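Local coordinates for protein aminopeptidase (Legionella pneumophila subsp. pneumophila, PDB 6ICA) that probably acts as a zinc-dependent aminopeptidase of the M28 family, removing amino acids from the N-terminal ends of peptides, at residues 100-105 against 358-363; 155-160 against 263-268; 233-238 against 414-419. All coordinates share one frame; numbering follows the deposited sequence.

How the interactions relate
Interactions 1 and 3 are buried, whereas interaction 2 is at the surface, on the same side of the chain's centre as interaction 3. The strand-helix packing of interaction 3 is made by apolar side chains, with a helix against an inner strand whose far end binds zinc. Interaction 2 mixes an arginine beside a loop carbonyl with one small apolar contact. Interaction 1 combines a backbone hydrogen bond, waters and a tyrosine-valine contact, and joins the N-terminal sheet to a loop near the metal. Interactions 2 and 3 touch: Ile266 CD1 is 4.0 Å from Ile417 CG1, which joins helices 249-268 and 402-420. Interactions 1 and 2 are far apart, with centres 32 Å from each other.

Interaction 1: 100-105 against 358-363; sequences HFVNVS and CGYGCS
Tyr360 carries its ring anti to the backbone N, at chi1 -178°, and this carries the phenol across Val102. Val102 in turn holds CG2 anti to its carbonyl carbon, directed at the ring. The two side chains cross at about a right angle. The methyl CG2 of Val102 lies 3.5 Å from Tyr360 CZ, and Val102 CB is 3.4 Å from Tyr360 OH. The carbonyl O of His100 sits at the edge of the same ring, in its plane. Phe76 meets the Tyr360 ring from elsewhere in the chain.

One direct hydrogen bond joins the backbones: His100 N donates to Tyr360 O over 2.8 Å. Its N-H...O angle is 149°, so it is moderately bent. Water 1 adds a second link. It lies 2.9 Å from His100 ND1 and donates to the carbonyl oxygens of Cys358 and Tyr360. Tyr360 O therefore receives both a backbone N-H and a water. The other ring nitrogen of His100, NE2, is hydrogen-bonded to Asp94, so both nitrogens of the imidazole have partners. Water 2 donates to Phe101 O at 2.8 Å and only weakly to Gly361 O.

Gly361 packs against Val102, its CA 3.8 Å from Val102 CG2. Its phi is positive, which suits glycine.

Residues 359-362 form a type II beta turn, and the disulfide between Cys358 SG and Cys362 SG ties the ends of this loop together. The His100 side chain is about 6 Å from a bound zinc ion and about 4 Å from the side chain of the zinc ligand His391. The contact thus joins the edge strand of the N-terminal antiparallel sheet to a disulfide-closed turn beside the zinc site of an M28 peptidase.

Interaction 2: 155-160 against 263-268; sequences KEIVSD and ARVILS
The backbones of Glu156 and Val265 come nearest each other, with their CA atoms 6.5 Å apart. Ile157 and Val158 are in a loop before helix 159-169. Residues 263-268 belong to the C-terminal part of helix 249-268, where Leu267 N bonds to Ala263 O and Ser268 N to Arg264 O. Near this end Ser268 OG also donates to Val265 O.

Arg264 supplies the polar part. Its CG stands anti to the backbone N, at chi1 -167°, and the chain then bends at chi3, 62°. The bend turns the guanidinium toward the loop. There NH2 lies 2.7 Å from the carbonyl O of Glu156, which approaches at the guanidinium edge, near its plane. The same NH2 is 3.5 Å from Val158 CG2, a methyl that meets the group obliquely.

Val265 supplies the apolar part. Its CG2 is 3.8 Å from Ile157 CG1, and the two side chains cross at about a right angle. Ile157 also touches Ser409 and Lys410 of helix 402-420. The loop therefore touches both helices.

The carboxylate of Glu156 forms no salt bridge across the contact. Its OE1 is 5.5 Å from Arg264 NH2, and the residue is exposed. The acidic partner of the arginine is Glu261, one turn earlier in the same helix, which forms a salt bridge with NH2. Glu261 also accepts a hydrogen bond from Val158 N. Arg264 NH1 bonds to Tyr200 OH.

The charge of Arg264 is thus probably balanced within its own helix. Glu261 holds the guanidinium and the loop backbone at once, and one small valine-isoleucine contact completes the join at the protein surface, away from the zinc site.

Interaction 3: 233-238 against 414-419; sequences IVIGAH and AFAIEL. With ZN (zinc ion), chain G.
The Phe415 ring meets Ile233 and Ile235 of the strand obliquely, while one of its faces is covered by Leu419 CD1 from its own helix. That methyl lies 3.6 Å above the ring plane, offset toward the rim. On the strand side, Ile233 CG2 reaches Phe415 CE2 at 3.5 Å. Ile235 CG1 is farther from the ring, 4.2 Å from CD2, and these two side chains slide past each other in opposite directions.

This is helix-on-sheet packing in the alpha/beta fold of the M28 zinc peptidases. Strand 232-238 is an inner strand of the eight-stranded mixed sheet, between strands 277-282 and 306-311. Helix 402-420 lies against it almost exactly antiparallel, at 176°. The two short axes approach to 9.0 Å.

The two branches of Ile233 meet different helix residues. Its CG2 branch, anti to the backbone N, goes to Phe415. The other branch, CG1, ends in CD1, which lies 3.5 Å from Leu419 CB. Ile233 crosses Leu419 at about a right angle. Farther along the strand, Ile235 reaches Ala416, where CD1 and CB are 3.6 Å apart. All six touching residues are buried, and no hydrogen bond crosses between strand and helix. Val310 of the neighbouring strand 306-311 also touches Phe415 and Ile235.

The C-terminal end of the strand serves the metal site. His238 does not touch the helix. Its CG stands between the backbone N and the carbonyl carbon, at chi1 69°, and the ring extends to the zinc ion. Asp240 accepts a hydrogen bond from ND1, which helps fix the ring rotation. Asp251 and Asp313 bind the same ion, as do waters 3 and 4. His238 NE2 bonds to the zinc at 2.1 Å.

Interaction 1: 100-105 against 358-363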
loop_
_atom_site.group_PDB
_atom_site.type_symbol
_atom_site.label_atom_id
_atom_site.label_comp_id
_atom_site.label_asym_id
_atom_site.label_seq_id
_atom_site.Cartn_x
_atom_site.Cartn_y
_atom_site.Cartn_z
ATOM N N HIS A 100 5.286 3.055 13.439
ATOM C CA HIS A 100 6.312 3.630 12.558
ATOM C C HIS A 100 6.171 5.149 12.489
ATOM O O HIS A 100 5.845 5.776 13.471
ATOM C CB HIS A 100 6.256 3.000 11.167
ATOM C CG HIS A 100 6.922 1.661 11.103
ATOM N ND1 HIS A 100 6.331 0.509 11.581
ATOM C CD2 HIS A 100 8.145 1.297 10.641
ATOM C CE1 HIS A 100 7.161 -0.507 11.414
ATOM N NE2 HIS A 100 8.267 -0.056 10.844
ATOM N N PHE A 101 6.450 5.751 11.349
ATOM C CA PHE A 101 6.394 7.202 11.277
ATOM C C PHE A 101 5.828 7.635 9.949
ATOM O O PHE A 101 5.772 6.839 9.009
ATOM C CB PHE A 101 7.784 7.800 11.475
ATOM C CG PHE A 101 8.800 7.283 10.505
ATOM C CD1 PHE A 101 8.915 7.842 9.238
ATOM C CD2 PHE A 101 9.637 6.230 10.851
ATOM C CE1 PHE A 101 9.857 7.355 8.326
ATOM C CE2 PHE A 101 10.589 5.742 9.954
ATOM C CZ PHE A 101 10.698 6.300 8.689
ATOM N N VAL A 102 5.432 8.903 9.871
ATOM C CA VAL A 102 4.942 9.487 8.633
ATOM C C VAL A 102 5.823 10.676 8.224
ATOM O O VAL A 102 6.144 11.547 9.038
ATOM C CB VAL A 102 3.456 9.921 8.767
ATOM C CG1 VAL A 102 2.993 10.706 7.546
ATOM C CG2 VAL A 102 2.570 8.700 8.975
ATOM N N ASN A 103 6.226 10.691 6.961
ATOM C CA ASN A 103 7.044 11.767 6.413
ATOM C C ASN A 103 6.153 12.985 6.161
ATOM O O ASN A 103 5.254 12.930 5.330
ATOM C CB ASN A 103 7.721 11.290 5.120
ATOM C CG ASN A 103 8.865 12.192 4.652
ATOM O OD1 ASN A 103 8.763 13.429 4.645
ATOM N ND2 ASN A 103 9.953 11.560 4.212
ATOM N N VAL A 104 6.369 14.065 6.904
ATOM C CA VAL A 104 5.540 15.258 6.748
ATOM C C VAL A 104 6.309 16.430 6.112
ATOM O O VAL A 104 5.888 17.586 6.234
ATOM C CB VAL A 104 4.935 15.735 8.114
ATOM C CG1 VAL A 104 3.981 14.686 8.692
ATOM C CG2 VAL A 104 6.037 16.103 9.121
ATOM N N SER A 105 7.423 16.136 5.447
ATOM C CA SER A 105 8.229 17.172 4.786
ATOM C C SER A 105 7.398 18.039 3.856
ATOM O O SER A 105 7.534 19.256 3.854
ATOM C CB SER A 105 9.395 16.558 3.992
ATOM O OG SER A 105 10.236 15.762 4.815
ATOM N N CYS A 358 -1.456 -2.473 13.868
ATOM C CA CYS A 358 -0.038 -2.326 13.563
ATOM C C CYS A 358 0.526 -0.930 13.832
ATOM O O CYS A 358 1.674 -0.669 13.505
ATOM C CB CYS A 358 0.228 -2.709 12.106
ATOM S SG CYS A 358 -0.716 -1.754 10.929
ATOM N N GLY A 359 -0.265 -0.032 14.415
ATOM C CA GLY A 359 0.284 1.240 14.853
ATOM C C GLY A 359 0.358 2.309 13.771
ATOM O O GLY A 359 0.052 2.073 12.599
ATOM N N TYR A 360 0.782 3.497 14.186
ATOM C CA TYR A 360 0.878 4.677 13.325
ATOM C C TYR A 360 1.851 4.531 12.144
ATOM O O TYR A 360 2.898 3.905 12.266
ATOM C CB TYR A 360 1.286 5.860 14.183
ATOM C CG TYR A 360 1.400 7.181 13.465
ATOM C CD1 TYR A 360 0.261 7.916 13.120
ATOM C CD2 TYR A 360 2.651 7.719 13.170
ATOM C CE1 TYR A 360 0.374 9.147 12.476
ATOM C CE2 TYR A 360 2.775 8.946 12.538
ATOM C CZ TYR A 360 1.639 9.652 12.195
ATOM O OH TYR A 360 1.783 10.857 11.568
ATOM N N GLY A 361 1.471 5.079 10.994
ATOM C CA GLY A 361 2.290 5.041 9.789
ATOM C C GLY A 361 2.582 3.649 9.251
ATOM O O GLY A 361 3.625 3.414 8.647
ATOM N N CYS A 362 1.632 2.741 9.433
ATOM C CA CYS A 362 1.827 1.329 9.148
ATOM C C CYS A 362 1.969 1.029 7.647
ATOM O O CYS A 362 2.880 0.306 7.249
ATOM C CB CYS A 362 0.663 0.529 9.760
ATOM S SG CYS A 362 0.649 -1.268 9.466
ATOM N N SER A 363 1.051 1.539 6.823
ATOM C CA SER A 363 1.162 1.364 5.375
ATOM C C SER A 363 0.258 2.369 4.647
ATOM O O SER A 363 -0.417 3.170 5.283
ATOM C CB SER A 363 0.819 -0.079 4.960
ATOM O OG SER A 363 1.225 -0.326 3.616
HETATM O O HOH W 1 3.464 0.779 11.816
HETATM O O HOH W 2 6.767 4.495 7.948
#

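Interaction 2: 155-160 against 263-268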
loop_
_atom_site.group_PDB
_atom_site.type_symbol
_atom_site.label_atom_id
_atom_site.label_comp_id
_atom_site.label_asym_id
_atom_site.label_seq_id
_atom_site.Cartn_x
_atom_site.Cartn_y
_atom_site.Cartn_z
ATOM N N LYS A 155 -11.628 -18.267 -10.494
ATOM C CA LYS A 155 -11.128 -19.436 -11.207
ATOM C C LYS A 155 -10.068 -19.067 -12.244
ATOM O O LYS A 155 -9.357 -19.939 -12.744
ATOM C CB LYS A 155 -12.283 -20.164 -11.910
ATOM C CG LYS A 155 -13.144 -21.022 -11.016
ATOM C CD LYS A 155 -14.187 -21.761 -11.844
ATOM C CE LYS A 155 -14.845 -22.874 -11.052
ATOM N NZ LYS A 155 -15.703 -22.327 -9.958
ATOM N N GLU A 156 -9.996 -17.783 -12.598
ATOM C CA GLU A 156 -9.079 -17.317 -13.646
ATOM C C GLU A 156 -7.704 -16.920 -13.120
ATOM O O GLU A 156 -6.764 -16.707 -13.890
ATOM C CB GLU A 156 -9.697 -16.133 -14.399
ATOM C CG GLU A 156 -10.973 -16.466 -15.165
ATOM C CD GLU A 156 -10.750 -17.533 -16.231
ATOM O OE1 GLU A 156 -9.707 -17.480 -16.919
ATOM O OE2 GLU A 156 -11.609 -18.432 -16.378
ATOM N N ILE A 157 -7.579 -16.832 -11.806
ATOM C CA ILE A 157 -6.312 -16.441 -11.207
ATOM C C ILE A 157 -5.233 -17.508 -11.426
ATOM O O ILE A 157 -5.460 -18.696 -11.199
ATOM C CB ILE A 157 -6.507 -16.159 -9.716
ATOM C CG1 ILE A 157 -7.347 -14.886 -9.567
ATOM C CG2 ILE A 157 -5.164 -16.042 -9.009
ATOM C CD1 ILE A 157 -7.320 -14.285 -8.228
ATOM N N VAL A 158 -4.066 -17.074 -11.891
ATOM C CA VAL A 158 -2.973 -17.979 -12.226
ATOM C C VAL A 158 -1.816 -17.782 -11.240
ATOM O O VAL A 158 -1.109 -16.777 -11.286
ATOM C CB VAL A 158 -2.506 -17.744 -13.678
ATOM C CG1 VAL A 158 -1.295 -18.636 -14.026
ATOM C CG2 VAL A 158 -3.676 -17.992 -14.651
ATOM N N SER A 159 -1.643 -18.737 -10.333
ATOM C CA SER A 159 -0.654 -18.602 -9.259
ATOM C C SER A 159 0.780 -18.439 -9.774
ATOM O O SER A 159 1.558 -17.707 -9.176
ATOM C CB SER A 159 -0.731 -19.799 -8.296
ATOM O OG SER A 159 -0.366 -21.017 -8.933
ATOM N N ASP A 160 1.128 -19.113 -10.871
ATOM C CA ASP A 160 2.479 -18.996 -11.401
ATOM C C ASP A 160 2.810 -17.583 -11.867
ATOM O O ASP A 160 3.964 -17.182 -11.798
ATOM C CB ASP A 160 2.730 -19.952 -12.563
ATOM C CG ASP A 160 4.174 -19.878 -13.053
ATOM O OD1 ASP A 160 5.094 -20.150 -12.249
ATOM O OD2 ASP A 160 4.398 -19.484 -14.212
ATOM N N ALA A 263 -5.214 -7.481 -11.286
ATOM C CA ALA A 263 -5.399 -6.563 -12.418
ATOM C C ALA A 263 -5.543 -7.340 -13.734
ATOM O O ALA A 263 -6.401 -7.016 -14.552
ATOM C CB ALA A 263 -4.217 -5.549 -12.519
ATOM N N ARG A 264 -4.724 -8.379 -13.914
ATOM C CA ARG A 264 -4.792 -9.212 -15.115
ATOM C C ARG A 264 -6.185 -9.806 -15.301
ATOM O O ARG A 264 -6.740 -9.800 -16.410
ATOM C CB ARG A 264 -3.736 -10.333 -15.076
ATOM C CG ARG A 264 -3.543 -11.032 -16.453
ATOM C CD ARG A 264 -2.800 -12.361 -16.347
ATOM N NE ARG A 264 -3.545 -13.316 -15.535
ATOM C CZ ARG A 264 -4.555 -14.060 -15.984
ATOM N NH1 ARG A 264 -4.917 -14.003 -17.257
ATOM N NH2 ARG A 264 -5.178 -14.887 -15.162
ATOM N N VAL A 265 -6.753 -10.316 -14.213
ATOM C CA VAL A 265 -8.080 -10.917 -14.260
ATOM C C VAL A 265 -9.169 -9.887 -14.603
ATOM O O VAL A 265 -10.051 -10.163 -15.410
ATOM C CB VAL A 265 -8.415 -11.624 -12.923
ATOM C CG1 VAL A 265 -9.886 -12.066 -12.896
ATOM C CG2 VAL A 265 -7.478 -12.826 -12.746
ATOM N N ILE A 266 -9.090 -8.691 -14.026
ATOM C CA ILE A 266 -10.049 -7.646 -14.374
ATOM C C ILE A 266 -9.868 -7.212 -15.839
ATOM O O ILE A 266 -10.850 -6.983 -16.556
ATOM C CB ILE A 266 -9.921 -6.416 -13.457
ATOM C CG1 ILE A 266 -10.073 -6.802 -11.980
ATOM C CG2 ILE A 266 -10.961 -5.379 -13.826
ATOM C CD1 ILE A 266 -11.326 -7.616 -11.683
ATOM N N LEU A 267 -8.616 -7.114 -16.286
ATOM C CA LEU A 267 -8.319 -6.716 -17.667
ATOM C C LEU A 267 -8.846 -7.734 -18.684
ATOM O O LEU A 267 -9.282 -7.366 -19.778
ATOM C CB LEU A 267 -6.806 -6.529 -17.858
ATOM C CG LEU A 267 -6.179 -5.282 -17.224
ATOM C CD1 LEU A 267 -4.664 -5.365 -17.277
ATOM C CD2 LEU A 267 -6.678 -4.016 -17.907
ATOM N N SER A 268 -8.837 -9.012 -18.314
ATOM C CA SER A 268 -9.337 -10.052 -19.211
ATOM C C SER A 268 -10.872 -10.110 -19.178
ATOM O O SER A 268 -11.489 -10.793 -19.981
ATOM C CB SER A 268 -8.758 -11.412 -18.824
ATOM O OG SER A 268 -9.331 -11.858 -17.602
#

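Interaction 3: 233-238 against 414-419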
loop_
_atom_site.group_PDB
_atom_site.type_symbol
_atom_site.label_atom_id
_atom_site.label_comp_id
_atom_site.label_asym_id
_atom_site.label_seq_id
_atom_site.Cartn_x
_atom_site.Cartn_y
_atom_site.Cartn_z
ATOM N N ILE A 233 -12.997 2.791 -7.105
ATOM C CA ILE A 233 -12.463 1.754 -6.228
ATOM C C ILE A 233 -10.943 1.715 -6.393
ATOM O O ILE A 233 -10.443 1.691 -7.523
ATOM C CB ILE A 233 -13.052 0.349 -6.558
ATOM C CG1 ILE A 233 -14.591 0.357 -6.469
ATOM C CG2 ILE A 233 -12.446 -0.716 -5.643
ATOM C CD1 ILE A 233 -15.137 0.846 -5.153
ATOM N N VAL A 234 -10.203 1.697 -5.286
ATOM C CA VAL A 234 -8.742 1.706 -5.382
ATOM C C VAL A 234 -8.104 0.457 -4.735
ATOM O O VAL A 234 -8.394 0.105 -3.592
ATOM C CB VAL A 234 -8.151 2.981 -4.739
ATOM C CG1 VAL A 234 -6.608 2.938 -4.740
ATOM C CG2 VAL A 234 -8.675 4.244 -5.437
ATOM N N ILE A 235 -7.225 -0.198 -5.483
ATOM C CA ILE A 235 -6.466 -1.318 -4.971
ATOM C C ILE A 235 -4.989 -1.000 -5.044
ATOM O O ILE A 235 -4.460 -0.713 -6.128
ATOM C CB ILE A 235 -6.764 -2.602 -5.760
ATOM C CG1 ILE A 235 -8.237 -2.985 -5.578
ATOM C CG2 ILE A 235 -5.861 -3.721 -5.303
ATOM C CD1 ILE A 235 -8.827 -3.688 -6.755
ATOM N N GLY A 236 -4.312 -1.072 -3.898
ATOM C CA GLY A 236 -2.929 -0.623 -3.807
ATOM C C GLY A 236 -1.919 -1.568 -3.166
ATOM O O GLY A 236 -2.266 -2.516 -2.458
ATOM N N ALA A 237 -0.647 -1.286 -3.444
ATOM C CA ALA A 237 0.507 -1.960 -2.866
ATOM C C ALA A 237 1.678 -1.007 -3.060
ATOM O O ALA A 237 1.564 -0.045 -3.820
ATOM C CB ALA A 237 0.777 -3.317 -3.552
ATOM N N HIS A 238 2.795 -1.228 -2.378
ATOM C CA HIS A 238 3.937 -0.362 -2.644
ATOM C C HIS A 238 5.073 -1.138 -3.282
ATOM O O HIS A 238 5.285 -2.313 -2.973
ATOM C CB HIS A 238 4.389 0.372 -1.375
ATOM C CG HIS A 238 5.017 -0.495 -0.323
ATOM N ND1 HIS A 238 6.379 -0.698 -0.240
ATOM C CD2 HIS A 238 4.479 -1.143 0.740
ATOM C CE1 HIS A 238 6.650 -1.453 0.813
ATOM N NE2 HIS A 238 5.514 -1.740 1.423
ATOM N N ALA A 414 -12.297 -9.982 -5.756
ATOM C CA ALA A 414 -13.662 -9.980 -5.204
ATOM C C ALA A 414 -14.062 -8.580 -4.748
ATOM O O ALA A 414 -15.182 -8.139 -4.985
ATOM C CB ALA A 414 -13.782 -10.973 -4.050
ATOM N N PHE A 415 -13.130 -7.905 -4.081
ATOM C CA PHE A 415 -13.288 -6.523 -3.626
ATOM C C PHE A 415 -13.626 -5.610 -4.806
ATOM O O PHE A 415 -14.578 -4.835 -4.766
ATOM C CB PHE A 415 -11.988 -6.065 -2.951
ATOM C CG PHE A 415 -12.015 -4.659 -2.406
ATOM C CD1 PHE A 415 -12.421 -4.414 -1.094
ATOM C CD2 PHE A 415 -11.580 -3.585 -3.182
ATOM C CE1 PHE A 415 -12.405 -3.121 -0.570
ATOM C CE2 PHE A 415 -11.571 -2.291 -2.674
ATOM C CZ PHE A 415 -11.986 -2.051 -1.363
ATOM N N ALA A 416 -12.821 -5.717 -5.853
ATOM C CA ALA A 416 -12.977 -4.901 -7.044
ATOM C C ALA A 416 -14.323 -5.157 -7.702
ATOM O O ALA A 416 -15.040 -4.229 -8.028
ATOM C CB ALA A 416 -11.838 -5.180 -8.034
ATOM N N ILE A 417 -14.663 -6.425 -7.902
ATOM C CA ILE A 417 -15.879 -6.763 -8.626
ATOM C C ILE A 417 -17.125 -6.402 -7.821
ATOM O O ILE A 417 -18.022 -5.747 -8.345
ATOM C CB ILE A 417 -15.897 -8.253 -9.020
ATOM C CG1 ILE A 417 -14.884 -8.476 -10.147
ATOM C CG2 ILE A 417 -17.271 -8.671 -9.502
ATOM C CD1 ILE A 417 -14.727 -9.900 -10.585
ATOM N N GLU A 418 -17.165 -6.788 -6.548
ATOM C CA GLU A 418 -18.325 -6.488 -5.706
ATOM C C GLU A 418 -18.595 -4.988 -5.594
ATOM O O GLU A 418 -19.731 -4.545 -5.767
ATOM C CB GLU A 418 -18.143 -7.087 -4.313
ATOM C CG GLU A 418 -18.417 -8.599 -4.223
ATOM C CD GLU A 418 -19.897 -8.954 -4.340
ATOM O OE1 GLU A 418 -20.764 -8.040 -4.285
ATOM O OE2 GLU A 418 -20.193 -10.158 -4.467
ATOM N N LEU A 419 -17.566 -4.194 -5.317
ATOM C CA LEU A 419 -17.793 -2.765 -5.073
ATOM C C LEU A 419 -17.953 -1.939 -6.357
ATOM O O LEU A 419 -18.716 -0.973 -6.381
ATOM C CB LEU A 419 -16.664 -2.192 -4.217
ATOM C CG LEU A 419 -16.606 -2.741 -2.789
ATOM C CD1 LEU A 419 -15.579 -2.002 -1.953
ATOM C CD2 LEU A 419 -17.984 -2.655 -2.136
HETATM ZN ZN ZN G . 5.436 -2.767 3.309
HETATM O O HOH W 3 6.204 -1.400 4.454
HETATM O O HOH W 4 5.118 -3.509 5.581
#